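Local coordinates for protein transcriptional activator TenA-1 (Sulfolobus solfataricus P2, PDB 2QZC) that probably acts as a TenA-like thiaminase, hydrolysing thiamin or its breakdown products, at residues I28-F41 and Y147-W159. Residues are numbered along the deposited sequence; the frame is centred on the assembly and turned at random. Where two conformers were deposited one is given.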
ATOM      1  N   ILE A  28     -27.889 -12.148   4.818  1.00 16.29           N
ATOM      2  CA  ILE A  28     -27.027 -13.135   5.471  1.00 16.93           C
ATOM      3  C   ILE A  28     -27.805 -14.367   5.944  1.00 17.33           C
ATOM      4  O   ILE A  28     -27.323 -15.501   5.782  1.00 16.64           O
ATOM      5  CB  ILE A  28     -26.279 -12.489   6.655  1.00 16.94           C
ATOM      6  CG1 ILE A  28     -25.267 -11.484   6.072  1.00 17.65           C
ATOM      7  CG2 ILE A  28     -25.622 -13.539   7.593  1.00 20.63           C
ATOM      8  CD1 ILE A  28     -24.803 -10.469   7.137  1.00 20.45           C
ATOM      9  N   LEU A  29     -28.988 -14.153   6.520  1.00 16.89           N
ATOM     10  CA  LEU A  29     -29.839 -15.276   6.950  1.00 17.25           C
ATOM     11  C   LEU A  29     -30.203 -16.152   5.765  1.00 18.55           C
ATOM     12  O   LEU A  29     -30.228 -17.387   5.902  1.00 20.35           O
ATOM     13  CB  LEU A  29     -31.104 -14.768   7.641  1.00 18.40           C
ATOM     14  CG  LEU A  29     -30.931 -13.892   8.889  1.00 21.88           C
ATOM     15  CD1 LEU A  29     -32.303 -13.466   9.529  1.00 19.37           C
ATOM     16  CD2 LEU A  29     -29.998 -14.557   9.908  1.00 21.98           C
ATOM     17  N   LYS A  30     -30.443 -15.545   4.598  1.00 16.97           N
ATOM     18  CA  LYS A  30     -30.778 -16.291   3.380  1.00 17.38           C
ATOM     19  C   LYS A  30     -29.556 -16.986   2.792  1.00 19.03           C
ATOM     20  O   LYS A  30     -29.699 -18.015   2.128  1.00 18.55           O
ATOM     21  CB  LYS A  30     -31.506 -15.446   2.356  1.00 16.90           C
ATOM     22  CG  LYS A  30     -32.850 -14.935   2.866  1.00 19.38           C
ATOM     23  CD  LYS A  30     -33.654 -14.212   1.812  1.00 25.35           C
ATOM     24  CE  LYS A  30     -34.324 -15.202   0.847  1.00 34.52           C
ATOM     25  NZ  LYS A  30     -35.288 -16.181   1.507  1.00 37.37           N
HETATM   26  N   MSE A  31     -28.347 -16.440   3.004  1.00 17.62           N
HETATM   27  CA  MSE A  31     -27.126 -17.184   2.631  1.00 17.61           C
HETATM   28  C   MSE A  31     -26.970 -18.435   3.514  1.00 17.22           C
HETATM   29  O   MSE A  31     -26.638 -19.517   3.027  1.00 19.23           O
HETATM   30  CB  MSE A  31     -25.835 -16.332   2.699  1.00 17.87           C
HETATM   31  CG  MSE A  31     -25.711 -15.409   1.542  1.00 16.43           C
HETATM   32 SE   MSE A  31     -23.888 -14.725   1.380  0.75 18.33          SE
HETATM   33  CE  MSE A  31     -23.850 -13.712   2.905  1.00 22.92           C
ATOM     34  N   ARG A  32     -27.200 -18.261   4.808  1.00 17.06           N
ATOM     35  CA  ARG A  32     -27.035 -19.342   5.792  1.00 17.20           C
ATOM     36  C   ARG A  32     -28.020 -20.477   5.522  1.00 17.81           C
ATOM     37  O   ARG A  32     -27.618 -21.639   5.661  1.00 20.25           O
ATOM     38  CB  ARG A  32     -27.198 -18.827   7.225  1.00 19.89           C
ATOM     39  CG  ARG A  32     -27.158 -19.905   8.334  1.00 22.09           C
ATOM     40  CD  ARG A  32     -25.872 -20.635   8.384  1.00 23.63           C
ATOM     41  NE  ARG A  32     -25.894 -21.683   9.402  1.00 29.17           N
ATOM     42  CZ  ARG A  32     -26.454 -22.884   9.251  1.00 28.62           C
ATOM     43  NH1 ARG A  32     -27.116 -23.231   8.148  1.00 24.79           N
ATOM     44  NH2 ARG A  32     -26.386 -23.763  10.257  1.00 29.30           N
ATOM     45  N   ASP A  33     -29.272 -20.179   5.181  1.00 17.41           N
ATOM     46  CA  ASP A  33     -30.244 -21.280   4.885  1.00 16.99           C
ATOM     47  C   ASP A  33     -30.217 -21.700   3.433  1.00 19.22           C
ATOM     48  O   ASP A  33     -30.974 -22.571   3.017  1.00 19.43           O
ATOM     49  CB  ASP A  33     -31.656 -20.983   5.421  1.00 17.33           C
ATOM     50  CG  ASP A  33     -32.412 -19.928   4.685  1.00 20.53           C
ATOM     51  OD1 ASP A  33     -32.035 -19.472   3.610  1.00 20.65           O
ATOM     52  OD2 ASP A  33     -33.494 -19.553   5.223  1.00 25.01           O
ATOM     53  N   GLY A  34     -29.386 -21.044   2.630  1.00 15.94           N
ATOM     54  CA  GLY A  34     -29.219 -21.340   1.224  1.00 15.77           C
ATOM     55  C   GLY A  34     -30.276 -20.827   0.301  1.00 17.28           C
ATOM     56  O   GLY A  34     -30.132 -21.028  -0.910  1.00 19.99           O
ATOM     57  N   SER A  35     -31.310 -20.157   0.818  1.00 18.36           N
ATOM     58  CA  SER A  35     -32.445 -19.727   0.023  1.00 18.81           C
ATOM     59  C   SER A  35     -32.234 -18.441  -0.796  1.00 18.53           C
ATOM     60  O   SER A  35     -33.074 -18.110  -1.634  1.00 21.14           O
ATOM     61  CB  SER A  35     -33.688 -19.515   0.907  1.00 21.03           C
ATOM     62  OG  SER A  35     -33.522 -18.406   1.799  1.00 21.15           O
ATOM     63  N   LEU A  36     -31.134 -17.702  -0.565  1.00 18.11           N
ATOM     64  CA  LEU A  36     -30.881 -16.490  -1.332  1.00 17.39           C
ATOM     65  C   LEU A  36     -30.775 -16.842  -2.808  1.00 17.49           C
ATOM     66  O   LEU A  36     -29.938 -17.688  -3.174  1.00 19.10           O
ATOM     67  CB  LEU A  36     -29.567 -15.800  -0.895  1.00 17.35           C
ATOM     68  CG  LEU A  36     -29.277 -14.428  -1.528  1.00 18.51           C
ATOM     69  CD1 LEU A  36     -30.234 -13.381  -0.945  1.00 19.47           C
ATOM     70  CD2 LEU A  36     -27.797 -14.035  -1.289  1.00 17.96           C
ATOM     71  N   PRO A  37     -31.594 -16.205  -3.666  1.00 18.28           N
ATOM     72  CA  PRO A  37     -31.456 -16.501  -5.077  1.00 19.40           C
ATOM     73  C   PRO A  37     -30.072 -16.160  -5.637  1.00 20.23           C
ATOM     74  O   PRO A  37     -29.517 -15.093  -5.304  1.00 18.95           O
ATOM     75  CB  PRO A  37     -32.515 -15.615  -5.727  1.00 21.51           C
ATOM     76  CG  PRO A  37     -33.494 -15.351  -4.690  1.00 22.00           C
ATOM     77  CD  PRO A  37     -32.682 -15.246  -3.428  1.00 19.52           C
ATOM     78  N   LEU A  38     -29.516 -17.029  -6.467  1.00 19.85           N
ATOM     79  CA  LEU A  38     -28.204 -16.768  -7.050  1.00 19.52           C
ATOM     80  C   LEU A  38     -28.133 -15.488  -7.886  1.00 19.50           C
ATOM     81  O   LEU A  38     -27.045 -14.872  -7.918  1.00 19.71           O
ATOM     82  CB  LEU A  38     -27.632 -17.994  -7.790  1.00 20.89           C
ATOM     83  CG  LEU A  38     -27.190 -19.183  -6.921  1.00 25.27           C
ATOM     84  CD1 LEU A  38     -26.687 -20.276  -7.898  1.00 26.08           C
ATOM     85  CD2 LEU A  38     -26.094 -18.868  -5.909  1.00 26.96           C
ATOM     86  N   ASP A  39     -29.220 -15.052  -8.523  1.00 19.78           N
ATOM     87  CA  ASP A  39     -29.202 -13.776  -9.290  0.50 20.21           C
ATOM     88  C   ASP A  39     -28.944 -12.573  -8.361  1.00 19.93           C
ATOM     89  O   ASP A  39     -28.293 -11.592  -8.781  1.00 20.17           O
ATOM     90  CB  ASP A  39     -30.467 -13.519 -10.149  0.50 20.33           C
ATOM     91  CG  ASP A  39     -31.726 -13.174  -9.322  0.50 21.44           C
ATOM     92  OD1 ASP A  39     -32.158 -14.015  -8.506  0.50 24.27           O
ATOM     93  OD2 ASP A  39     -32.318 -12.078  -9.504  0.50 23.32           O
ATOM     94  N   ILE A  40     -29.463 -12.645  -7.130  1.00 17.50           N
ATOM     95  CA  ILE A  40     -29.238 -11.576  -6.149  0.50 16.02           C
ATOM     96  C   ILE A  40     -27.801 -11.646  -5.687  1.00 18.04           C
ATOM     97  O   ILE A  40     -27.131 -10.594  -5.549  1.00 17.31           O
ATOM     98  CB  ILE A  40     -30.248 -11.617  -5.001  0.50 16.91           C
ATOM     99  CG1 ILE A  40     -31.614 -11.185  -5.556  0.50 18.18           C
ATOM    100  CG2 ILE A  40     -29.818 -10.708  -3.830  0.50 15.98           C
ATOM    101  CD1 ILE A  40     -32.751 -11.254  -4.562  0.50 19.78           C
ATOM    102  N   PHE A  41     -27.288 -12.850  -5.424  1.00 16.70           N
ATOM    103  CA  PHE A  41     -25.889 -12.958  -5.015  1.00 16.58           C
ATOM    104  C   PHE A  41     -24.946 -12.470  -6.107  1.00 17.11           C
ATOM    105  O   PHE A  41     -23.922 -11.816  -5.820  1.00 17.14           O
ATOM    106  CB  PHE A  41     -25.535 -14.402  -4.654  1.00 18.22           C
ATOM    107  CG  PHE A  41     -24.155 -14.545  -4.065  1.00 18.26           C
ATOM    108  CD1 PHE A  41     -23.876 -14.000  -2.817  1.00 19.01           C
ATOM    109  CD2 PHE A  41     -23.188 -15.299  -4.701  1.00 20.07           C
ATOM    110  CE1 PHE A  41     -22.626 -14.146  -2.253  1.00 18.73           C
ATOM    111  CE2 PHE A  41     -21.939 -15.450  -4.119  1.00 22.34           C
ATOM    112  CZ  PHE A  41     -21.686 -14.890  -2.888  1.00 19.44           C
ATOM    113  N   TYR A 147     -20.404 -17.469  10.490  1.00 18.88           N
ATOM    114  CA  TYR A 147     -21.792 -17.900  10.517  1.00 18.67           C
ATOM    115  C   TYR A 147     -22.201 -18.641   9.245  1.00 19.83           C
ATOM    116  O   TYR A 147     -22.738 -19.764   9.277  1.00 21.27           O
ATOM    117  CB  TYR A 147     -22.694 -16.703  10.753  1.00 20.53           C
ATOM    118  CG  TYR A 147     -24.164 -17.009  10.818  1.00 21.82           C
ATOM    119  CD1 TYR A 147     -24.695 -17.775  11.839  1.00 25.80           C
ATOM    120  CD2 TYR A 147     -25.031 -16.491   9.870  1.00 22.50           C
ATOM    121  CE1 TYR A 147     -26.090 -18.036  11.886  1.00 26.05           C
ATOM    122  CE2 TYR A 147     -26.394 -16.733   9.906  1.00 27.16           C
ATOM    123  CZ  TYR A 147     -26.922 -17.493  10.912  1.00 26.42           C
ATOM    124  OH  TYR A 147     -28.296 -17.704  10.908  1.00 31.93           O
ATOM    125  N   VAL A 148     -21.932 -18.023   8.104  1.00 18.21           N
ATOM    126  CA  VAL A 148     -22.359 -18.534   6.817  1.00 18.81           C
ATOM    127  C   VAL A 148     -21.613 -19.782   6.350  1.00 19.40           C
ATOM    128  O   VAL A 148     -22.140 -20.527   5.494  1.00 18.34           O
ATOM    129  CB  VAL A 148     -22.330 -17.387   5.759  1.00 17.37           C
ATOM    130  CG1 VAL A 148     -22.714 -17.837   4.310  1.00 17.68           C
ATOM    131  CG2 VAL A 148     -23.262 -16.236   6.187  1.00 19.76           C
ATOM    132  N   ILE A 149     -20.434 -20.065   6.918  1.00 17.82           N
ATOM    133  CA  ILE A 149     -19.669 -21.287   6.540  1.00 18.66           C
ATOM    134  C   ILE A 149     -20.468 -22.572   6.766  1.00 19.00           C
ATOM    135  O   ILE A 149     -20.192 -23.564   6.101  1.00 21.81           O
ATOM    136  CB  ILE A 149     -18.279 -21.330   7.259  1.00 21.35           C
ATOM    137  CG1 ILE A 149     -17.317 -22.325   6.604  1.00 25.40           C
ATOM    138  CG2 ILE A 149     -18.423 -21.538   8.766  1.00 19.57           C
ATOM    139  CD1 ILE A 149     -16.962 -22.017   5.179  1.00 30.06           C
ATOM    140  N   ASP A 150     -21.441 -22.538   7.684  1.00 18.31           N
ATOM    141  CA  ASP A 150     -22.298 -23.700   7.942  1.00 19.49           C
ATOM    142  C   ASP A 150     -23.455 -23.855   6.964  1.00 20.52           C
ATOM    143  O   ASP A 150     -24.258 -24.787   7.111  1.00 22.05           O
ATOM    144  CB  ASP A 150     -22.820 -23.660   9.372  1.00 20.73           C
ATOM    145  CG  ASP A 150     -21.704 -23.797  10.393  1.00 26.33           C
ATOM    146  OD1 ASP A 150     -20.693 -24.486  10.123  1.00 32.16           O
ATOM    147  OD2 ASP A 150     -21.845 -23.201  11.467  1.00 29.90           O
ATOM    148  N   SER A 151     -23.600 -22.950   5.996  1.00 19.81           N
ATOM    149  CA  SER A 151     -24.624 -23.071   4.969  1.00 19.68           C
ATOM    150  C   SER A 151     -24.572 -24.417   4.251  1.00 18.50           C
ATOM    151  O   SER A 151     -23.491 -24.915   3.981  1.00 19.83           O
ATOM    152  CB  SER A 151     -24.414 -21.998   3.882  1.00 18.55           C
ATOM    153  OG  SER A 151     -25.470 -22.003   2.925  1.00 18.02           O
ATOM    154  N   PRO A 152     -25.746 -24.967   3.885  1.00 18.54           N
ATOM    155  CA  PRO A 152     -25.736 -26.150   3.041  1.00 20.16           C
ATOM    156  C   PRO A 152     -25.476 -25.841   1.560  1.00 20.01           C
ATOM    157  O   PRO A 152     -25.316 -26.752   0.766  1.00 19.92           O
ATOM    158  CB  PRO A 152     -27.155 -26.677   3.240  1.00 20.05           C
ATOM    159  CG  PRO A 152     -27.966 -25.513   3.403  1.00 20.64           C
ATOM    160  CD  PRO A 152     -27.114 -24.585   4.245  1.00 18.56           C
ATOM    161  N   ASN A 153     -25.416 -24.551   1.201  1.00 16.90           N
ATOM    162  CA  ASN A 153     -25.253 -24.099  -0.178  1.00 16.45           C
ATOM    163  C   ASN A 153     -23.777 -24.010  -0.534  1.00 17.49           C
ATOM    164  O   ASN A 153     -23.018 -23.307   0.166  1.00 18.69           O
ATOM    165  CB  ASN A 153     -25.917 -22.731  -0.307  1.00 16.50           C
ATOM    166  CG  ASN A 153     -25.973 -22.268  -1.721  1.00 19.78           C
ATOM    167  OD1 ASN A 153     -24.962 -21.830  -2.270  1.00 19.08           O
ATOM    168  ND2 ASN A 153     -27.135 -22.360  -2.329  1.00 17.58           N
ATOM    169  N   GLU A 154     -23.379 -24.650  -1.629  1.00 17.23           N
ATOM    170  CA  GLU A 154     -21.970 -24.690  -1.990  1.00 17.27           C
ATOM    171  C   GLU A 154     -21.381 -23.302  -2.337  1.00 18.34           C
ATOM    172  O   GLU A 154     -20.236 -23.010  -1.972  1.00 19.96           O
ATOM    173  CB  GLU A 154     -21.740 -25.683  -3.129  1.00 20.07           C
ATOM    174  CG  GLU A 154     -20.280 -25.875  -3.565  1.00 22.45           C
ATOM    175  CD  GLU A 154     -19.296 -26.388  -2.506  1.00 33.45           C
ATOM    176  OE1 GLU A 154     -19.637 -26.760  -1.355  1.00 29.49           O
ATOM    177  OE2 GLU A 154     -18.091 -26.432  -2.853  1.00 42.71           O
ATOM    178  N   VAL A 155     -22.144 -22.481  -3.050  1.00 16.97           N
ATOM    179  CA  VAL A 155     -21.692 -21.111  -3.402  1.00 17.25           C
ATOM    180  C   VAL A 155     -21.491 -20.285  -2.138  1.00 17.55           C
ATOM    181  O   VAL A 155     -20.434 -19.658  -1.969  1.00 17.11           O
ATOM    182  CB  VAL A 155     -22.667 -20.432  -4.374  1.00 16.58           C
ATOM    183  CG1 VAL A 155     -22.364 -18.931  -4.498  1.00 18.98           C
ATOM    184  CG2 VAL A 155     -22.577 -21.095  -5.727  1.00 20.89           C
ATOM    185  N   TYR A 156     -22.466 -20.303  -1.226  1.00 17.92           N
ATOM    186  CA  TYR A 156     -22.351 -19.522   0.022  1.00 16.65           C
ATOM    187  C   TYR A 156     -21.305 -20.015   0.972  1.00 17.84           C
ATOM    188  O   TYR A 156     -20.567 -19.220   1.559  1.00 17.48           O
ATOM    189  CB  TYR A 156     -23.734 -19.266   0.681  1.00 16.91           C
ATOM    190  CG  TYR A 156     -24.731 -18.734  -0.316  1.00 16.91           C
ATOM    191  CD1 TYR A 156     -24.368 -17.757  -1.261  1.00 18.17           C
ATOM    192  CD2 TYR A 156     -26.039 -19.194  -0.353  1.00 16.53           C
ATOM    193  CE1 TYR A 156     -25.242 -17.298  -2.191  1.00 18.43           C
ATOM    194  CE2 TYR A 156     -26.934 -18.723  -1.315  1.00 18.61           C
ATOM    195  CZ  TYR A 156     -26.524 -17.773  -2.240  1.00 19.77           C
ATOM    196  OH  TYR A 156     -27.345 -17.267  -3.199  1.00 20.62           O
ATOM    197  N   LYS A 157     -21.138 -21.329   1.073  1.00 18.02           N
ATOM    198  CA  LYS A 157     -20.063 -21.903   1.868  1.00 18.71           C
ATOM    199  C   LYS A 157     -18.695 -21.489   1.283  1.00 17.99           C
ATOM    200  O   LYS A 157     -17.763 -21.158   2.017  1.00 19.90           O
ATOM    201  CB  LYS A 157     -20.210 -23.452   1.909  1.00 19.99           C
ATOM    202  CG  LYS A 157     -19.202 -24.151   2.782  1.00 27.75           C
ATOM    203  CD  LYS A 157     -19.350 -25.698   2.765  1.00 26.47           C
ATOM    204  CE  LYS A 157     -20.589 -26.179   3.416  1.00 35.17           C
ATOM    205  NZ  LYS A 157     -20.699 -25.876   4.879  1.00 33.49           N
ATOM    206  N   THR A 158     -18.580 -21.528  -0.039  1.00 17.94           N
ATOM    207  CA  THR A 158     -17.327 -21.123  -0.715  1.00 17.46           C
ATOM    208  C   THR A 158     -16.997 -19.655  -0.437  1.00 18.91           C
ATOM    209  O   THR A 158     -15.857 -19.329  -0.083  1.00 19.84           O
ATOM    210  CB  THR A 158     -17.396 -21.350  -2.231  1.00 20.42           C
ATOM    211  OG1 THR A 158     -17.588 -22.755  -2.502  1.00 22.36           O
ATOM    212  CG2 THR A 158     -16.099 -20.894  -2.933  1.00 21.82           C
ATOM    213  N   TRP A 159     -18.000 -18.789  -0.586  1.00 18.46           N
ATOM    214  CA  TRP A 159     -17.806 -17.360  -0.288  1.00 17.23           C
ATOM    215  C   TRP A 159     -17.355 -17.180   1.147  1.00 18.21           C
ATOM    216  O   TRP A 159     -16.369 -16.474   1.417  1.00 18.67           O
ATOM    217  CB  TRP A 159     -19.125 -16.619  -0.528  1.00 17.01           C
ATOM    218  CG  TRP A 159     -19.105 -15.154  -0.118  1.00 16.31           C
ATOM    219  CD1 TRP A 159     -18.703 -14.088  -0.881  1.00 20.15           C
ATOM    220  CD2 TRP A 159     -19.556 -14.622   1.115  1.00 16.68           C
ATOM    221  NE1 TRP A 159     -18.822 -12.940  -0.168  1.00 19.82           N
ATOM    222  CE2 TRP A 159     -19.334 -13.216   1.062  1.00 18.22           C
ATOM    223  CE3 TRP A 159     -20.055 -15.179   2.292  1.00 18.85           C
ATOM    224  CZ2 TRP A 159     -19.649 -12.373   2.130  1.00 21.86           C
ATOM    225  CZ3 TRP A 159     -20.324 -14.365   3.360  1.00 21.27           C
ATOM    226  CH2 TRP A 159     -20.140 -12.951   3.269  1.00 23.06           C
TER
HETATM  227  O   HOH W   1     -23.550 -21.169  11.634  1.00 46.78           O
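Ser151 OG is held at two points: it donates to Met31 O (2.7 Å), meeting that oxygen in the carbonyl plane, and accepts from Asn153 N in an ST turn. The bond ties the last turn of helix 26-32 to the link between helices 127-148 and 154-164 in the all-helical, heme oxygenase-like fold. A second bond crosses farther along, from Tyr156 OH to Leu36 O (2.6 Å), with the hydroxyl lying well above the carbonyl plane. The Tyr156 ring is sandwiched between Met31 CG over one face, 4.0 Å from the ring centroid, and Asn153 OD1 over the opposite one, where it also caps the helix by accepting from Tyr156 N. The edge of Tyr156 points into the face of Phe41 (planes at 77°), and Phe41 in turn sets its edge against the face of the Trp159 five-membered ring in a second T-shaped pair. A leucine in place of Tyr156 would probably leave Leu36 O without its hydroxyl partner and open a gap between Met31 and Phe41. A bend at chi3 (-67°) in selenomethionine Met31 takes CE to within 3.6 Å of Trp159 CZ3, with SE over the indole face in a Met-aromatic contact. Gly34, at positive phi, brings its CA close to Asn153 CB (3.9 Å). On the outer side, with CG anti to the backbone N (chi1 175°) and a bend at chi2, Arg32 lays CD over the Tyr147 ring centre at 4.2 Å in a CH-pi contact. Beyond it, a water accepts from Arg32 NE and donates to Tyr147 O and, at 2.7 Å, to Asp150 OD2.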